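Local coordinates for protein methylenetetrahydrofolate--tRNA-(uracil-5-)-methyltransferase TrmFO (Thermus thermophilus, PDB 3G5S) that probably catalyses the folate- and FAD-dependent methylation of uridine 54 in tRNA to 5-methyluridine, with methylenetetrahydrofolate as the one-carbon donor, at residues 144-147 and 153-156; 313-318 and 388-393; 323-326 and 332-335. One frame throughout, in Å; residues are numbered along the deposited sequence.

Contact 1 of 3, residues 144-147 and 153-156; sequences ALKR and FLAY. With GSH (glutathione), chain C.
Lys-146 reaches from its helix across Leu-154 to the phenol of Tyr-156, and the contact is carried by successive parts of this one chain. Near its root, CG of Lys-146 lies 4.0 Å from CB of Leu-154, the two side chains crossing at about a right angle. Farther out, CE of Lys-146 comes to 3.3 Å from OH of Tyr-156, and NZ of Lys-146 gives that same OH a weak hydrogen bond of 3.2 Å. The ammonium approaches at the edge of the ring, near its plane, so this is not a cation-pi contact. A bend at chi3 (-54°) in an otherwise extended chain turns the amine to the hydroxyl. The stronger polar partner of NZ is Glu-143, one turn back on the helix, which forms a salt bridge with it and probably helps to fix its position. Beside the lysine, Leu-145 adds an apolar touch: its CB meets CD1 of Leu-154 at 4.1 Å. The other methyl of Leu-154, CD2, sits 3.6 Å above the plane of the Tyr-156 ring, toward its rim. Ala-155 points away from the helix, and its CB lies 3.7 Å from C1 of glutathione. Helix 139-149 thus packs on one side of strand 154-155, which pairs antiparallel with strand 309-313 through backbone bonds such as Ala-155 with Tyr-312.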
loop_
_atom_site.group_PDB
_atom_site.type_symbol
_atom_site.label_atom_id
_atom_site.label_comp_id
_atom_site.label_asym_id
_atom_site.label_seq_id
_atom_site.Cartn_x
_atom_site.Cartn_y
_atom_site.Cartn_z
ATOM N N ALA A 144 3.910 20.699 7.692
ATOM C CA ALA A 144 3.907 20.492 9.132
ATOM C C ALA A 144 4.511 19.135 9.506
ATOM O O ALA A 144 5.258 19.020 10.482
ATOM C CB ALA A 144 2.499 20.625 9.685
ATOM N N LEU A 145 4.184 18.107 8.728
ATOM C CA LEU A 145 4.732 16.780 8.974
ATOM C C LEU A 145 6.242 16.741 8.739
ATOM O O LEU A 145 6.981 16.123 9.505
ATOM C CB LEU A 145 4.029 15.744 8.096
ATOM C CG LEU A 145 2.619 15.402 8.572
ATOM C CD1 LEU A 145 1.837 14.713 7.464
ATOM C CD2 LEU A 145 2.669 14.541 9.827
ATOM N N LYS A 146 6.701 17.400 7.680
ATOM C CA LYS A 146 8.132 17.484 7.427
ATOM C C LYS A 146 8.858 18.210 8.557
ATOM O O LYS A 146 9.939 17.798 8.970
ATOM C CB LYS A 146 8.407 18.179 6.093
ATOM C CG LYS A 146 7.972 17.368 4.886
ATOM C CD LYS A 146 8.495 17.949 3.587
ATOM C CE LYS A 146 8.135 19.411 3.427
ATOM N NZ LYS A 146 8.661 19.960 2.146
ATOM N N ARG A 147 8.267 19.291 9.056
ATOM C CA ARG A 147 8.879 20.038 10.152
ATOM C C ARG A 147 9.037 19.168 11.397
ATOM O O ARG A 147 10.074 19.186 12.060
ATOM C CB ARG A 147 8.046 21.273 10.505
ATOM C CG ARG A 147 8.229 22.462 9.585
ATOM C CD ARG A 147 7.734 23.742 10.251
ATOM N NE ARG A 147 6.352 23.633 10.707
ATOM C CZ ARG A 147 5.294 23.865 9.938
ATOM N NH1 ARG A 147 5.458 24.214 8.670
ATOM N NH2 ARG A 147 4.073 23.740 10.432
ATOM N N PHE A 153 11.444 12.184 5.354
ATOM C CA PHE A 153 10.539 11.106 5.732
ATOM C C PHE A 153 9.113 11.277 5.212
ATOM O O PHE A 153 8.221 10.515 5.573
ATOM C CB PHE A 153 10.590 10.866 7.242
ATOM C CG PHE A 153 11.952 10.461 7.724
ATOM C CD1 PHE A 153 12.595 9.362 7.178
ATOM C CD2 PHE A 153 12.609 11.200 8.689
ATOM C CE1 PHE A 153 13.859 8.992 7.610
ATOM C CE2 PHE A 153 13.871 10.838 9.124
ATOM C CZ PHE A 153 14.496 9.737 8.582
ATOM N N LEU A 154 8.927 12.247 4.325
ATOM C CA LEU A 154 7.690 12.404 3.579
ATOM C C LEU A 154 8.042 12.517 2.102
ATOM O O LEU A 154 8.937 13.275 1.732
ATOM C CB LEU A 154 6.903 13.629 4.051
ATOM C CG LEU A 154 5.589 13.915 3.320
ATOM C CD1 LEU A 154 4.572 14.569 4.241
ATOM C CD2 LEU A 154 5.829 14.780 2.083
ATOM N N ALA A 155 7.360 11.736 1.272
ATOM C CA ALA A 155 7.555 11.764 -0.168
ATOM C C ALA A 155 6.314 12.329 -0.842
ATOM O O ALA A 155 5.212 12.251 -0.294
ATOM C CB ALA A 155 7.855 10.366 -0.682
ATOM N N TYR A 156 6.504 12.887 -2.039
ATOM C CA TYR A 156 5.411 13.470 -2.811
ATOM C C TYR A 156 5.016 12.621 -4.015
ATOM O O TYR A 156 4.007 12.899 -4.659
ATOM C CB TYR A 156 5.767 14.881 -3.277
ATOM C CG TYR A 156 5.842 15.881 -2.152
ATOM C CD1 TYR A 156 4.691 16.358 -1.544
ATOM C CD2 TYR A 156 7.065 16.341 -1.691
ATOM C CE1 TYR A 156 4.757 17.271 -0.505
ATOM C CE2 TYR A 156 7.142 17.253 -0.657
ATOM C CZ TYR A 156 5.984 17.714 -0.068
ATOM O OH TYR A 156 6.061 18.624 0.963
HETATM N N1 GSH C . 9.240 7.760 -3.527
HETATM C CA1 GSH C . 10.265 7.952 -2.519
HETATM C C1 GSH C . 10.901 9.333 -2.576
HETATM O O11 GSH C . 10.368 10.279 -3.450
HETATM O O12 GSH C . 11.625 9.676 -1.700
HETATM C CB1 GSH C . 11.299 6.831 -2.466
HETATM C CG1 GSH C . 12.464 6.897 -3.447
HETATM C CD1 GSH C . 12.180 6.666 -4.929
HETATM O OE1 GSH C . 11.077 6.644 -5.374
HETATM N N2 GSH C . 13.314 6.447 -5.781
HETATM C CA2 GSH C . 13.137 6.116 -7.159
HETATM C C2 GSH C . 13.434 4.647 -7.446
HETATM O O2 GSH C . 14.548 4.289 -7.636
HETATM C CB2 GSH C . 14.016 7.058 -7.965
HETATM S SG2 GSH C . 13.814 7.022 -9.759
HETATM N N3 GSH C . 12.331 3.839 -7.928
HETATM C CA3 GSH C . 12.586 2.490 -8.385
HETATM C C3 GSH C . 12.839 1.489 -7.268
HETATM O O31 GSH C . 13.594 0.576 -7.389
HETATM O O32 GSH C . 12.365 1.849 -6.022
#

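Contact 2 of 3, residues 313-318 and 388-393. With GSH (glutathione), chain C; EDO (1,2-ethanediol), chain F.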
loop_
_atom_site.group_PDB
_atom_site.type_symbol
_atom_site.label_atom_id
_atom_site.label_comp_id
_atom_site.label_asym_id
_atom_site.label_seq_id
_atom_site.Cartn_x
_atom_site.Cartn_y
_atom_site.Cartn_z
ATOM N N LEU A 313 4.166 8.935 4.050
ATOM C CA LEU A 313 5.223 8.888 5.046
ATOM C C LEU A 313 6.097 7.648 4.942
ATOM O O LEU A 313 5.662 6.595 4.457
ATOM C CB LEU A 313 4.601 8.900 6.438
ATOM C CG LEU A 313 3.826 10.168 6.779
ATOM C CD1 LEU A 313 3.011 9.941 8.032
ATOM C CD2 LEU A 313 4.768 11.359 6.950
ATOM N N ASN A 314 7.324 7.776 5.433
ATOM C CA ASN A 314 8.200 6.634 5.578
ATOM C C ASN A 314 7.743 5.836 6.786
ATOM O O ASN A 314 8.177 6.067 7.913
ATOM C CB ASN A 314 9.654 7.072 5.729
ATOM C CG ASN A 314 10.603 5.920 5.533
ATOM O OD1 ASN A 314 10.439 4.870 6.158
ATOM N ND2 ASN A 314 11.574 6.086 4.642
ATOM N N ALA A 315 6.829 4.907 6.545
ATOM C CA ALA A 315 6.238 4.141 7.631
ATOM C C ALA A 315 7.272 3.376 8.461
ATOM O O ALA A 315 7.215 3.414 9.685
ATOM C CB ALA A 315 5.134 3.222 7.122
ATOM N N PRO A 316 8.237 2.691 7.816
ATOM C CA PRO A 316 9.156 1.929 8.668
ATOM C C PRO A 316 9.967 2.816 9.611
ATOM O O PRO A 316 10.312 2.379 10.710
ATOM C CB PRO A 316 10.069 1.219 7.661
ATOM C CG PRO A 316 9.271 1.140 6.414
ATOM C CD PRO A 316 8.391 2.356 6.389
ATOM N N ARG A 317 10.259 4.045 9.200
ATOM C CA ARG A 317 11.004 4.951 10.067
ATOM C C ARG A 317 10.129 5.612 11.127
ATOM O O ARG A 317 10.623 5.962 12.190
ATOM C CB ARG A 317 11.696 6.032 9.240
ATOM C CG ARG A 317 12.827 5.528 8.355
ATOM C CD ARG A 317 13.912 4.794 9.148
ATOM N NE ARG A 317 14.558 5.631 10.155
ATOM C CZ ARG A 317 15.605 6.413 9.920
ATOM N NH1 ARG A 317 16.124 6.479 8.701
ATOM N NH2 ARG A 317 16.127 7.136 10.903
ATOM N N LEU A 318 8.844 5.799 10.836
ATOM C CA LEU A 318 7.988 6.644 11.671
ATOM C C LEU A 318 6.895 5.936 12.462
ATOM O O LEU A 318 6.481 6.448 13.497
ATOM C CB LEU A 318 7.326 7.730 10.834
ATOM C CG LEU A 318 8.256 8.745 10.175
ATOM C CD1 LEU A 318 7.439 9.777 9.415
ATOM C CD2 LEU A 318 9.191 9.417 11.183
ATOM N N GLU A 388 14.905 2.418 3.290
ATOM C CA GLU A 388 15.623 3.195 2.291
ATOM C C GLU A 388 14.836 3.205 0.992
ATOM O O GLU A 388 14.674 2.171 0.353
ATOM C CB GLU A 388 17.017 2.608 2.075
ATOM C CG GLU A 388 17.851 2.569 3.343
ATOM C CD GLU A 388 18.025 3.940 3.969
ATOM O OE1 GLU A 388 17.985 4.033 5.214
ATOM O OE2 GLU A 388 18.197 4.922 3.213
ATOM N N GLY A 389 14.335 4.369 0.604
ATOM C CA GLY A 389 13.494 4.461 -0.577
ATOM C C GLY A 389 12.147 3.764 -0.419
ATOM O O GLY A 389 11.572 3.288 -1.393
ATOM N N PHE A 390 11.639 3.704 0.811
ATOM C CA PHE A 390 10.364 3.055 1.086
ATOM C C PHE A 390 9.270 3.550 0.154
ATOM O O PHE A 390 9.109 4.763 -0.040
ATOM C CB PHE A 390 9.940 3.291 2.541
ATOM C CG PHE A 390 8.549 2.814 2.841
ATOM C CD1 PHE A 390 8.290 1.463 3.013
ATOM C CD2 PHE A 390 7.500 3.712 2.936
ATOM C CE1 PHE A 390 7.015 1.022 3.272
ATOM C CE2 PHE A 390 6.221 3.275 3.194
ATOM C CZ PHE A 390 5.979 1.924 3.359
ATOM N N GLN A 391 8.539 2.592 -0.436
ATOM C CA GLN A 391 7.419 2.827 -1.354
ATOM C C GLN A 391 6.127 2.259 -0.753
ATOM O O GLN A 391 6.178 1.387 0.113
ATOM C CB GLN A 391 7.673 2.134 -2.704
ATOM C CG GLN A 391 8.864 2.659 -3.490
ATOM C CD GLN A 391 8.689 4.101 -3.915
ATOM O OE1 GLN A 391 7.680 4.473 -4.512
ATOM N NE2 GLN A 391 9.673 4.922 -3.602
ATOM N N PRO A 392 4.962 2.733 -1.226
ATOM C CA PRO A 392 3.699 2.238 -0.659
ATOM C C PRO A 392 3.392 0.786 -1.001
ATOM O O PRO A 392 3.901 0.236 -1.979
ATOM C CB PRO A 392 2.642 3.149 -1.290
ATOM C CG PRO A 392 3.418 4.391 -1.741
ATOM C CD PRO A 392 4.749 3.844 -2.169
HETATM N N MSE A 393 2.523 0.187 -0.197
HETATM C CA MSE A 393 2.179 -1.224 -0.324
HETATM C C MSE A 393 0.670 -1.431 -0.400
HETATM O O MSE A 393 -0.091 -0.795 0.332
HETATM C CB MSE A 393 2.755 -1.988 0.866
HETATM C CG MSE A 393 2.549 -3.497 0.816
HETATM SE SE MSE A 393 3.164 -4.300 -0.855
HETATM C CE MSE A 393 4.951 -3.559 -0.884
HETATM N N1 GSH C . 9.240 7.760 -3.527
HETATM C CA1 GSH C . 10.265 7.952 -2.519
HETATM C C1 GSH C . 10.901 9.333 -2.576
HETATM O O11 GSH C . 10.368 10.279 -3.450
HETATM O O12 GSH C . 11.625 9.676 -1.700
HETATM C CB1 GSH C . 11.299 6.831 -2.466
HETATM C CG1 GSH C . 12.464 6.897 -3.447
HETATM C CD1 GSH C . 12.180 6.666 -4.929
HETATM O OE1 GSH C . 11.077 6.644 -5.374
HETATM N N2 GSH C . 13.314 6.447 -5.781
HETATM C CA2 GSH C . 13.137 6.116 -7.159
HETATM C C2 GSH C . 13.434 4.647 -7.446
HETATM O O2 GSH C . 14.548 4.289 -7.636
HETATM C CB2 GSH C . 14.016 7.058 -7.965
HETATM S SG2 GSH C . 13.814 7.022 -9.759
HETATM N N3 GSH C . 12.331 3.839 -7.928
HETATM C CA3 GSH C . 12.586 2.490 -8.385
HETATM C C3 GSH C . 12.839 1.489 -7.268
HETATM O O31 GSH C . 13.594 0.576 -7.389
HETATM O O32 GSH C . 12.365 1.849 -6.022
HETATM C C1 EDO F . 9.393 7.683 1.749
HETATM O O1 EDO F . 10.393 6.949 1.038
HETATM C C2 EDO F . 10.010 8.992 2.220
HETATM O O2 EDO F . 11.084 8.688 3.115
HETATM O O HOH W 1 15.781 5.541 5.861
#
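This is a buried, largely apolar contact in which Phe-390, from the loop between helices 374-384 and 409-429, packs on the start of helix 315-318. No direct hydrogen bond joins the segments. CD of Pro-316 stands 3.5 Å from the centroid of the Phe-390 ring and 11° off its normal, a CH-pi contact over the face. CB of Ala-315 touches CZ of the same ring at 4.1 Å. With CG anti to the backbone N (chi1 172°), Phe-390 carries its ring to the helix start. Asn-314 is the N-cap: its OD1 accepts from N of Arg-317 at 3.2 Å, the donor lying 36° out of the carbonyl plane. Its ND2 bonds to Pro-387 O and to O2 of a 1,2-ethanediol, probably from the crystallisation liquor, which bridges the segments as its O1 donates to Phe-390 O over 2.8 Å. A water accepts from NH1 of Arg-317 and donates to OE1 of Glu-388, spanning opposite charges 4.6 Å apart. Beyond the ring, Gln-391 lines the glutathione pocket. The chemistry therefore implies an aromatic ring packed by CH-pi contact on the capped start of a helix, the polar links across the segments in this crystal running through one water and the additive.

Contact 3 of 3, residues 323-326 and 332-335; sequences LEFR and YAAG. With EDO (1,2-ethanediol), chain E.
Glu-324 has CG anti to its own amide nitrogen (chi1 -168°) and stays extended beyond it, while chi1 of -52° in Tyr-332 sets that ring beside the glutamate stem. CB of Glu-324 consequently meets CE2 of Tyr-332 at 3.6 Å, and the carboxylate and ring planes differ by only 18°. At the far end a water in the plane of the Tyr-332 ring lies 2.7 Å from its OH and donates a weak bond to OE1 of Glu-324; the other carboxylate oxygen, OE2, accepts from the backbone N of Gly-330. The backbones are joined by Ala-333 N donating to Leu-323 O at 3.1 Å, nearly in line with the carbonyl. The same oxygen receives a CA-H...O contact from CA of Tyr-332, also 3.1 Å long. Phe-325 comes in beside the second strand, its CE1 lying 3.9 Å from CB of Ala-333. Ala-333 O is buried here without a polar partner in the model, with CB of Leu-323 3.4 Å away. Glu-324 and Tyr-332 form an antiparallel, non-hydrogen-bonded pair, giving a short hairpin-like connection onto strand 331-333, an outermost strand of the parallel Rossmann-type sheet; just beyond it, Gly-335 touches FAD.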
loop_
_atom_site.group_PDB
_atom_site.type_symbol
_atom_site.label_atom_id
_atom_site.label_comp_id
_atom_site.label_asym_id
_atom_site.label_seq_id
_atom_site.Cartn_x
_atom_site.Cartn_y
_atom_site.Cartn_z
ATOM N N LEU A 323 0.115 1.549 13.913
ATOM C CA LEU A 323 -0.105 2.806 13.180
ATOM C C LEU A 323 0.081 4.063 14.039
ATOM O O LEU A 323 -0.149 5.183 13.577
ATOM C CB LEU A 323 -1.430 2.825 12.421
ATOM C CG LEU A 323 -1.573 1.697 11.399
ATOM C CD1 LEU A 323 -2.958 1.714 10.793
ATOM C CD2 LEU A 323 -0.490 1.791 10.323
ATOM N N GLU A 324 0.534 3.873 15.274
ATOM C CA GLU A 324 0.922 4.991 16.122
ATOM C C GLU A 324 2.334 5.435 15.770
ATOM O O GLU A 324 3.222 4.609 15.545
ATOM C CB GLU A 324 0.855 4.559 17.590
ATOM C CG GLU A 324 0.965 5.702 18.584
ATOM C CD GLU A 324 0.776 5.258 20.033
ATOM O OE1 GLU A 324 0.841 4.043 20.335
ATOM O OE2 GLU A 324 0.563 6.143 20.884
ATOM N N PHE A 325 2.544 6.745 15.725
ATOM C CA PHE A 325 3.882 7.278 15.514
ATOM C C PHE A 325 4.790 6.868 16.663
ATOM O O PHE A 325 4.451 7.051 17.839
ATOM C CB PHE A 325 3.848 8.804 15.416
ATOM C CG PHE A 325 3.403 9.337 14.072
ATOM C CD1 PHE A 325 2.060 9.379 13.722
ATOM C CD2 PHE A 325 4.330 9.836 13.172
ATOM C CE1 PHE A 325 1.654 9.894 12.499
ATOM C CE2 PHE A 325 3.926 10.351 11.949
ATOM C CZ PHE A 325 2.592 10.383 11.613
ATOM N N ARG A 326 5.957 6.347 16.314
ATOM C CA ARG A 326 6.926 5.890 17.299
ATOM C C ARG A 326 7.345 7.004 18.255
ATOM O O ARG A 326 7.602 6.750 19.429
ATOM C CB ARG A 326 8.174 5.323 16.612
ATOM C CG ARG A 326 7.926 4.162 15.655
ATOM C CD ARG A 326 9.238 3.739 15.003
ATOM N NE ARG A 326 9.063 2.788 13.909
ATOM C CZ ARG A 326 9.025 1.473 14.068
ATOM N NH1 ARG A 326 9.134 0.950 15.286
ATOM N NH2 ARG A 326 8.870 0.689 13.011
ATOM N N TYR A 332 -1.593 9.023 15.104
ATOM C CA TYR A 332 -1.670 7.853 14.225
ATOM C C TYR A 332 -1.752 8.319 12.783
ATOM O O TYR A 332 -2.191 9.442 12.510
ATOM C CB TYR A 332 -2.924 7.004 14.539
ATOM C CG TYR A 332 -3.029 6.659 15.996
ATOM C CD1 TYR A 332 -3.541 7.581 16.895
ATOM C CD2 TYR A 332 -2.575 5.439 16.495
ATOM C CE1 TYR A 332 -3.593 7.324 18.228
ATOM C CE2 TYR A 332 -2.636 5.162 17.855
ATOM C CZ TYR A 332 -3.150 6.124 18.719
ATOM O OH TYR A 332 -3.233 5.921 20.077
ATOM N N ALA A 333 -1.340 7.451 11.862
ATOM C CA ALA A 333 -1.558 7.686 10.438
ATOM C C ALA A 333 -2.335 6.523 9.850
ATOM O O ALA A 333 -2.182 5.383 10.279
ATOM C CB ALA A 333 -0.240 7.857 9.696
ATOM N N ALA A 334 -3.159 6.819 8.857
ATOM C CA ALA A 334 -3.900 5.783 8.155
ATOM C C ALA A 334 -4.065 6.161 6.697
ATOM O O ALA A 334 -3.923 7.328 6.319
ATOM C CB ALA A 334 -5.260 5.563 8.807
ATOM N N GLY A 335 -4.370 5.162 5.873
ATOM C CA GLY A 335 -4.576 5.386 4.460
ATOM C C GLY A 335 -3.272 5.600 3.727
ATOM O O GLY A 335 -2.200 5.191 4.178
HETATM C C1 EDO E . 4.979 4.375 21.039
HETATM O O1 EDO E . 6.385 4.543 20.820
HETATM C C2 EDO E . 4.211 5.394 20.208
HETATM O O2 EDO E . 4.530 6.720 20.651
HETATM O O HOH W 2 -2.049 3.660 20.821
#

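Along the chain, contact 1 closes before the other two open, whereas contact 3 falls wholly between the segments of contact 2. The centres of contacts 1 and 2 lie 12 Å apart, as do those of contacts 2 and 3; contacts 1 and 3 are 14 Å apart and do not touch. The 313-318 segment is the shared neighbour: Asn-314 N lies 2.9 Å from Phe-153 O of contact 1, and Leu-318 O lies 2.9 Å from Arg-326 N of contact 3, both probable hydrogen bonds. The series thus connects the edge of the parallel FAD-binding sheet with strands 154-155 and 309-313, while contacts 1 and 2 both border the bound glutathione.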